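Local structure of major capsid protein (Faustovirus, 5J7O) at residues T112-G117 against A170-V175; L333-G338 against P375-G380; V435-L440 against L609-K614. The protein forms the main building block of the Faustovirus capsid shell, as a double jelly-roll protein that assembles into trimers. All coordinates share one frame; numbering follows the deposited sequence.

Interaction 1: T112-G117 against A170-V175; sequences TSASAG and AATNFV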
loop_
_atom_site.group_PDB
_atom_site.type_symbol
_atom_site.label_atom_id
_atom_site.label_comp_id
_atom_site.label_asym_id
_atom_site.label_seq_id
_atom_site.Cartn_x
_atom_site.Cartn_y
_atom_site.Cartn_z
ATOM N N THR B 112 14.103 -20.450 19.022
ATOM C CA THR B 112 15.519 -20.734 18.855
ATOM C C THR B 112 16.336 -19.472 19.096
ATOM O O THR B 112 15.841 -18.350 18.964
ATOM C CB THR B 112 15.794 -21.307 17.457
ATOM O OG1 THR B 112 17.135 -21.801 17.385
ATOM C CG2 THR B 112 15.585 -20.242 16.394
ATOM N N SER B 113 17.599 -19.678 19.463
ATOM C CA SER B 113 18.521 -18.584 19.725
ATOM C C SER B 113 19.930 -19.038 19.373
ATOM O O SER B 113 20.196 -20.230 19.197
ATOM C CB SER B 113 18.447 -18.122 21.184
ATOM O OG SER B 113 18.936 -19.119 22.063
ATOM N N ALA B 114 20.836 -18.070 19.277
ATOM C CA ALA B 114 22.218 -18.363 18.943
ATOM C C ALA B 114 22.991 -18.810 20.181
ATOM O O ALA B 114 22.576 -18.586 21.322
ATOM C CB ALA B 114 22.891 -17.143 18.315
ATOM N N SER B 115 24.130 -19.453 19.941
ATOM C CA SER B 115 24.975 -19.906 21.035
ATOM C C SER B 115 25.840 -18.759 21.549
ATOM O O SER B 115 26.014 -17.731 20.891
ATOM C CB SER B 115 25.856 -21.076 20.594
ATOM O OG SER B 115 26.818 -20.666 19.639
ATOM N N ALA B 116 26.386 -18.948 22.747
ATOM C CA ALA B 116 27.191 -17.908 23.372
ATOM C C ALA B 116 28.540 -17.779 22.677
ATOM O O ALA B 116 29.182 -18.776 22.334
ATOM C CB ALA B 116 27.391 -18.210 24.857
ATOM N N GLY B 117 28.972 -16.537 22.475
ATOM C CA GLY B 117 30.230 -16.233 21.834
ATOM C C GLY B 117 31.009 -15.195 22.621
ATOM O O GLY B 117 30.858 -15.057 23.837
ATOM N N ALA B 170 31.767 -11.794 27.008
ATOM C CA ALA B 170 30.617 -12.502 26.463
ATOM C C ALA B 170 29.850 -11.631 25.472
ATOM O O ALA B 170 29.771 -10.407 25.612
ATOM C CB ALA B 170 29.686 -12.955 27.587
ATOM N N ALA B 171 29.282 -12.283 24.460
ATOM C CA ALA B 171 28.470 -11.631 23.442
ATOM C C ALA B 171 27.723 -12.704 22.665
ATOM O O ALA B 171 28.291 -13.753 22.354
ATOM C CB ALA B 171 29.327 -10.785 22.490
ATOM N N THR B 172 26.458 -12.435 22.356
ATOM C CA THR B 172 25.613 -13.386 21.651
ATOM C C THR B 172 24.991 -12.717 20.435
ATOM O O THR B 172 24.520 -11.579 20.513
ATOM C CB THR B 172 24.507 -13.937 22.565
ATOM O OG1 THR B 172 25.096 -14.526 23.730
ATOM C CG2 THR B 172 23.682 -14.990 21.838
ATOM N N ASN B 173 24.999 -13.429 19.313
ATOM C CA ASN B 173 24.356 -12.944 18.105
ATOM C C ASN B 173 22.843 -13.126 18.193
ATOM O O ASN B 173 22.329 -13.925 18.979
ATOM C CB ASN B 173 24.892 -13.678 16.877
ATOM C CG ASN B 173 26.322 -13.295 16.543
ATOM O OD1 ASN B 173 26.729 -12.148 16.725
ATOM N ND2 ASN B 173 27.091 -14.256 16.042
ATOM N N PHE B 174 22.131 -12.363 17.371
ATOM C CA PHE B 174 20.699 -12.546 17.211
ATOM C C PHE B 174 20.425 -13.523 16.070
ATOM O O PHE B 174 21.318 -13.893 15.304
ATOM C CB PHE B 174 20.002 -11.207 16.952
ATOM C CG PHE B 174 19.864 -10.341 18.178
ATOM C CD1 PHE B 174 20.387 -10.741 19.397
ATOM C CD2 PHE B 174 19.196 -9.130 18.109
ATOM C CE1 PHE B 174 20.255 -9.944 20.521
ATOM C CE2 PHE B 174 19.059 -8.330 19.229
ATOM C CZ PHE B 174 19.589 -8.738 20.437
ATOM N N VAL B 175 19.171 -13.950 15.965
ATOM C CA VAL B 175 18.757 -14.870 14.915
ATOM C C VAL B 175 17.630 -14.239 14.115
ATOM O O VAL B 175 16.846 -13.428 14.622
ATOM C CB VAL B 175 18.329 -16.244 15.474
ATOM C CG1 VAL B 175 19.542 -17.014 15.971
ATOM C CG2 VAL B 175 17.313 -16.075 16.587
#
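The carbonyl O of Ala171 takes the shortest polar bond between 112-117 and 170-175, from Gly117 N at 2.9 Å. The bond is bent, 135° at the hydrogen. The return bond is longer: Ala171 N reaches Gly117 O at 3.3 Å. Together the two bonds make Gly117 and Ala171 a hydrogen-bonded antiparallel pair. Gly117 O also lies 3.2 Å from Ala171 O; both are acceptors, so no bond joins them.

Before Gly117 the contact is made by small side chains. CB of Ala114 points at the other segment and sits 3.3 Å from Asn173 O. Thr172 reaches across with its methyl. Chi1 of -56° puts OG1 beside the backbone N and swings CG2 anti to it, toward the other segment. There CG2 lies 3.7 Å from Ser115 O and almost as near Ala114 O.

Gly117 and Ala171 lie in a three-stranded antiparallel sheet in which strand 170-177 runs between 116-118 and 333-336. The 170-177 strand is interrupted near Asn173. The side chain of Asn173 turns to a third part of the chain: OD1 accepts from Ala378 N, and ND2 donates to Ser381 O. Ser381 also bonds Ser115 O through its hydroxyl, so Ser381 bonds to both segments.

Val175 covers the other end with both methyls. CG1 is 3.7 Å from Ala114 N and also touches the Ala114 methyl. CG2 meets Thr112 O at 3.6 Å. Phe174 points away from 112-117, and its side chain packs on Leu238 of the second subunit.

Interaction 2: L333-G338 against P375-G380; sequences LFTAPG and PTLASG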
loop_
_atom_site.group_PDB
_atom_site.type_symbol
_atom_site.label_atom_id
_atom_site.label_comp_id
_atom_site.label_asym_id
_atom_site.label_seq_id
_atom_site.Cartn_x
_atom_site.Cartn_y
_atom_site.Cartn_z
ATOM N N LEU B 333 17.398 -20.277 8.593
ATOM C CA LEU B 333 17.651 -19.522 9.813
ATOM C C LEU B 333 19.072 -18.982 9.771
ATOM O O LEU B 333 20.005 -19.712 9.421
ATOM C CB LEU B 333 17.447 -20.411 11.041
ATOM C CG LEU B 333 17.498 -19.774 12.425
ATOM C CD1 LEU B 333 16.279 -18.896 12.658
ATOM C CD2 LEU B 333 17.596 -20.860 13.479
ATOM N N PHE B 334 19.240 -17.710 10.131
ATOM C CA PHE B 334 20.515 -17.035 9.954
ATOM C C PHE B 334 20.908 -16.252 11.198
ATOM O O PHE B 334 20.060 -15.754 11.943
ATOM C CB PHE B 334 20.486 -16.084 8.753
ATOM C CG PHE B 334 20.343 -16.783 7.438
ATOM C CD1 PHE B 334 19.094 -17.139 6.961
ATOM C CD2 PHE B 334 21.460 -17.088 6.678
ATOM C CE1 PHE B 334 18.959 -17.786 5.751
ATOM C CE2 PHE B 334 21.331 -17.734 5.465
ATOM C CZ PHE B 334 20.079 -18.084 5.001
ATOM N N THR B 335 22.217 -16.163 11.404
ATOM C CA THR B 335 22.792 -15.295 12.418
ATOM C C THR B 335 22.769 -13.852 11.932
ATOM O O THR B 335 22.949 -13.579 10.742
ATOM C CB THR B 335 24.228 -15.738 12.723
ATOM O OG1 THR B 335 24.209 -16.989 13.422
ATOM C CG2 THR B 335 24.968 -14.709 13.553
ATOM N N ALA B 336 22.518 -12.930 12.851
ATOM C CA ALA B 336 22.557 -11.502 12.585
ATOM C C ALA B 336 23.142 -10.809 13.804
ATOM O O ALA B 336 23.083 -11.345 14.916
ATOM C CB ALA B 336 21.161 -10.947 12.268
ATOM N N PRO B 337 23.732 -9.625 13.627
ATOM C CA PRO B 337 24.321 -8.922 14.774
ATOM C C PRO B 337 23.292 -8.656 15.861
ATOM O O PRO B 337 22.135 -8.332 15.585
ATOM C CB PRO B 337 24.838 -7.615 14.160
ATOM C CG PRO B 337 25.066 -7.937 12.730
ATOM C CD PRO B 337 23.997 -8.925 12.358
ATOM N N GLY B 338 23.726 -8.804 17.104
ATOM C CA GLY B 338 22.889 -8.599 18.272
ATOM C C GLY B 338 23.118 -7.244 18.905
ATOM O O GLY B 338 23.288 -6.233 18.214
ATOM N N PRO B 375 26.623 -2.402 13.513
ATOM C CA PRO B 375 26.318 -3.679 14.170
ATOM C C PRO B 375 27.362 -4.735 13.834
ATOM O O PRO B 375 27.817 -4.849 12.694
ATOM C CB PRO B 375 24.939 -4.043 13.608
ATOM C CG PRO B 375 24.326 -2.727 13.262
ATOM C CD PRO B 375 25.463 -1.865 12.781
ATOM N N THR B 376 27.743 -5.513 14.847
ATOM C CA THR B 376 28.883 -6.413 14.756
ATOM C C THR B 376 28.497 -7.813 15.207
ATOM O O THR B 376 27.799 -7.986 16.212
ATOM C CB THR B 376 30.055 -5.894 15.605
ATOM O OG1 THR B 376 30.398 -4.568 15.185
ATOM C CG2 THR B 376 31.270 -6.794 15.457
ATOM N N LEU B 377 28.959 -8.811 14.457
ATOM C CA LEU B 377 28.757 -10.205 14.823
ATOM C C LEU B 377 29.714 -10.612 15.935
ATOM O O LEU B 377 30.887 -10.229 15.936
ATOM C CB LEU B 377 28.972 -11.114 13.613
ATOM C CG LEU B 377 27.981 -11.037 12.453
ATOM C CD1 LEU B 377 28.531 -11.779 11.247
ATOM C CD2 LEU B 377 26.642 -11.616 12.864
ATOM N N ALA B 378 29.207 -11.396 16.879
ATOM C CA ALA B 378 30.057 -11.992 17.896
ATOM C C ALA B 378 30.759 -13.224 17.335
ATOM O O ALA B 378 30.206 -13.961 16.514
ATOM C CB ALA B 378 29.241 -12.372 19.131
ATOM N N SER B 379 31.992 -13.439 17.784
ATOM C CA SER B 379 32.750 -14.598 17.337
ATOM C C SER B 379 32.230 -15.862 18.008
ATOM O O SER B 379 31.969 -15.883 19.214
ATOM C CB SER B 379 34.236 -14.415 17.643
ATOM O OG SER B 379 34.756 -13.268 16.992
ATOM N N GLY B 380 32.073 -16.921 17.218
ATOM C CA GLY B 380 31.668 -18.202 17.763
ATOM C C GLY B 380 30.243 -18.266 18.265
ATOM O O GLY B 380 29.940 -19.082 19.142
HETATM O O HOH W 1 25.977 -9.701 17.828
#
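Leu377 and Pro337 meet where strand 333-336 ends and the chain after strand 364-375 passes by. Strand 333-336 is an edge strand of a small antiparallel sheet, and 375-380 runs as an extended loop beside its end. No direct hydrogen bond joins the two segments. The contact is mainly apolar, with one water between the backbones whose bridging role is tentative.

The CB of Leu377 does not point at 333-338, and neither CB nor CG makes the contact. Chi1 of -67° sets CG opposite the carbonyl carbon. With chi2 at 168°, the CD2 branch reaches Thr335 and Pro337. CD2 is the atom that does the touching. It meets the Thr335 methyl CG2 at 3.6 Å and Pro337 N at the same distance. It is also close to Ala336 C and 3.8 Å from Pro337 CD. The methyl thus sits against the peptide link that leads into the proline.

Pro337 uses its other side too. Its CB touches Pro375 CB at 3.6 Å, and the two rings cross at a slant. The same CB lies close to Thr376 O. Pro375 also packs on Phe341 of strand 341-351 and on Asn237 of the second subunit, so this end of the contact reaches the trimer interface.

Between the segments, one water donates to Thr376 O at 3.0 Å. The same water lies only 2.5 Å from Gly338 N, which is suspiciously short, so that leg of the bridge is doubtful.

Interaction 3: V435-L440 against L609-K614; sequences VLQSQL and LISIAK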
loop_
_atom_site.group_PDB
_atom_site.type_symbol
_atom_site.label_atom_id
_atom_site.label_comp_id
_atom_site.label_asym_id
_atom_site.label_seq_id
_atom_site.Cartn_x
_atom_site.Cartn_y
_atom_site.Cartn_z
ATOM N N VAL B 435 18.762 -20.567 -25.205
ATOM C CA VAL B 435 18.661 -21.695 -24.286
ATOM C C VAL B 435 17.481 -22.560 -24.707
ATOM O O VAL B 435 16.320 -22.152 -24.576
ATOM C CB VAL B 435 18.513 -21.222 -22.834
ATOM C CG1 VAL B 435 18.542 -22.406 -21.882
ATOM C CG2 VAL B 435 19.611 -20.223 -22.497
ATOM N N LEU B 436 17.775 -23.759 -25.205
ATOM C CA LEU B 436 16.726 -24.722 -25.508
ATOM C C LEU B 436 16.022 -25.146 -24.225
ATOM O O LEU B 436 16.669 -25.450 -23.219
ATOM C CB LEU B 436 17.308 -25.944 -26.218
ATOM C CG LEU B 436 16.324 -27.088 -26.483
ATOM C CD1 LEU B 436 15.302 -26.699 -27.541
ATOM C CD2 LEU B 436 17.057 -28.360 -26.880
ATOM N N GLN B 437 14.694 -25.163 -24.265
ATOM C CA GLN B 437 13.872 -25.497 -23.103
ATOM C C GLN B 437 13.454 -26.958 -23.233
ATOM O O GLN B 437 12.405 -27.279 -23.793
ATOM C CB GLN B 437 12.672 -24.561 -23.010
ATOM C CG GLN B 437 13.053 -23.089 -22.971
ATOM C CD GLN B 437 13.807 -22.722 -21.711
ATOM O OE1 GLN B 437 13.410 -23.098 -20.610
ATOM N NE2 GLN B 437 14.906 -21.993 -21.866
ATOM N N SER B 438 14.291 -27.853 -22.701
ATOM C CA SER B 438 14.048 -29.285 -22.835
ATOM C C SER B 438 12.906 -29.774 -21.954
ATOM O O SER B 438 12.341 -30.838 -22.231
ATOM C CB SER B 438 15.321 -30.067 -22.505
ATOM O OG SER B 438 16.383 -29.708 -23.372
ATOM N N GLN B 439 12.552 -29.028 -20.907
ATOM C CA GLN B 439 11.495 -29.467 -20.005
ATOM C C GLN B 439 10.119 -29.425 -20.657
ATOM O O GLN B 439 9.195 -30.080 -20.164
ATOM C CB GLN B 439 11.497 -28.608 -18.736
ATOM C CG GLN B 439 10.887 -27.216 -18.897
ATOM C CD GLN B 439 11.763 -26.256 -19.687
ATOM O OE1 GLN B 439 12.783 -26.646 -20.254
ATOM N NE2 GLN B 439 11.368 -24.989 -19.719
ATOM N N LEU B 440 9.965 -28.692 -21.755
ATOM C CA LEU B 440 8.652 -28.470 -22.348
ATOM C C LEU B 440 8.267 -29.641 -23.244
ATOM O O LEU B 440 8.952 -29.927 -24.232
ATOM C CB LEU B 440 8.649 -27.160 -23.132
ATOM C CG LEU B 440 9.034 -25.948 -22.282
ATOM C CD1 LEU B 440 8.840 -24.648 -23.047
ATOM C CD2 LEU B 440 8.226 -25.947 -21.000
ATOM N N LEU B 609 19.435 -19.088 -15.457
ATOM C CA LEU B 609 18.249 -18.748 -16.242
ATOM C C LEU B 609 17.127 -19.689 -15.829
ATOM O O LEU B 609 17.102 -20.859 -16.218
ATOM C CB LEU B 609 18.532 -18.842 -17.736
ATOM C CG LEU B 609 17.423 -18.220 -18.590
ATOM C CD1 LEU B 609 17.415 -16.705 -18.433
ATOM C CD2 LEU B 609 17.554 -18.616 -20.050
ATOM N N ILE B 610 16.192 -19.176 -15.037
ATOM C CA ILE B 610 15.101 -19.965 -14.481
ATOM C C ILE B 610 13.886 -19.808 -15.383
ATOM O O ILE B 610 13.417 -18.687 -15.619
ATOM C CB ILE B 610 14.783 -19.538 -13.041
ATOM C CG1 ILE B 610 16.042 -19.633 -12.176
ATOM C CG2 ILE B 610 13.664 -20.390 -12.466
ATOM C CD1 ILE B 610 15.882 -19.038 -10.798
ATOM N N SER B 611 13.376 -20.929 -15.891
ATOM C CA SER B 611 12.215 -20.944 -16.777
ATOM C C SER B 611 11.228 -21.980 -16.257
ATOM O O SER B 611 11.519 -23.180 -16.267
ATOM C CB SER B 611 12.623 -21.252 -18.217
ATOM O OG SER B 611 11.492 -21.565 -19.012
ATOM N N ILE B 612 10.064 -21.517 -15.809
ATOM C CA ILE B 612 9.036 -22.370 -15.226
ATOM C C ILE B 612 7.756 -22.151 -16.018
ATOM O O ILE B 612 7.110 -21.102 -15.890
ATOM C CB ILE B 612 8.818 -22.073 -13.738
ATOM C CG1 ILE B 612 10.121 -22.274 -12.965
ATOM C CG2 ILE B 612 7.713 -22.954 -13.174
ATOM C CD1 ILE B 612 10.033 -21.868 -11.523
ATOM N N ALA B 613 7.385 -23.133 -16.829
ATOM C CA ALA B 613 6.201 -23.037 -17.666
ATOM C C ALA B 613 5.017 -23.736 -17.012
ATOM O O ALA B 613 5.173 -24.719 -16.284
ATOM C CB ALA B 613 6.455 -23.645 -19.044
ATOM N N LYS B 614 3.826 -23.209 -17.282
ATOM C CA LYS B 614 2.573 -23.830 -16.874
ATOM C C LYS B 614 1.973 -24.511 -18.097
ATOM O O LYS B 614 1.516 -23.839 -19.029
ATOM C CB LYS B 614 1.614 -22.798 -16.284
ATOM C CG LYS B 614 2.071 -22.226 -14.954
ATOM C CD LYS B 614 2.147 -23.309 -13.893
ATOM C CE LYS B 614 0.778 -23.902 -13.614
ATOM N NZ LYS B 614 -0.190 -22.866 -13.163
#
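Val435-Leu440 leaves the end of strand 432-436 and folds into a type I turn from Gln437 to Leu440, while 609-614 is extended strand, and Gln437 CA lies 8.0 Å from Ser611 CA. The backbones are too far apart to pair, so side chains make the contact.

A small polar group sits in the middle. OE1 of Gln437 accepts two bonds. Ser611 OG donates to it at 2.9 Å, from above the plane of the amide carbonyl. Gln439 NE2 donates to the same OE1 at 2.9 Å in that plane, on a lone pair, and the bond is fairly straight at 158°. The bend of Gln437 at chi2 (-66°) folds its amide back over its own segment. Its NE2 then donates to Val435 O at 3.1 Å. Both ends of this amide are therefore held, which fixes its rotation. All three polar side chains are buried, and these bonds satisfy the amide oxygen and the serine hydroxyl proton.

Apolar pairs flank the group on either side. Val435 CG2 meets Leu609 CD2 at 3.6 Å, the two side chains running alongside each other and pointing opposite ways. At the other end, Leu440 CD2 touches Ala613 CB at 3.5 Å.

The contact joins two facing sheets, as expected for the interior between the two four-stranded sheets of a jelly-roll. Strand 607-620 lies between 415-428 and 444-453, and strand 432-436 pairs with 592-597. Ile610 and Ile612 point the opposite way, onto helix 203-212, while Phe592 of strand 592-597 touches the side chains of Gln437 and Leu440.

In the fold
The three contacts follow one another along the chain without overlap. Interactions 1 and 2 are neighbours, with centres about 7 Å apart, and are directly bonded to each other. They share a three-stranded sheet: strand 170-177 of interaction 1 pairs with strand 333-336 of interaction 2, through Phe174 N and Ala336 O among others. Both sit by a subunit interface, where Phe174 and Pro375 touch the second subunit. Interaction 3 stands apart, its centre about 43 Å from that of interaction 1 and about 39 Å from that of interaction 2. It belongs to the interior of one jelly-roll and touches no other chain, consistent with a double jelly-roll capsomer.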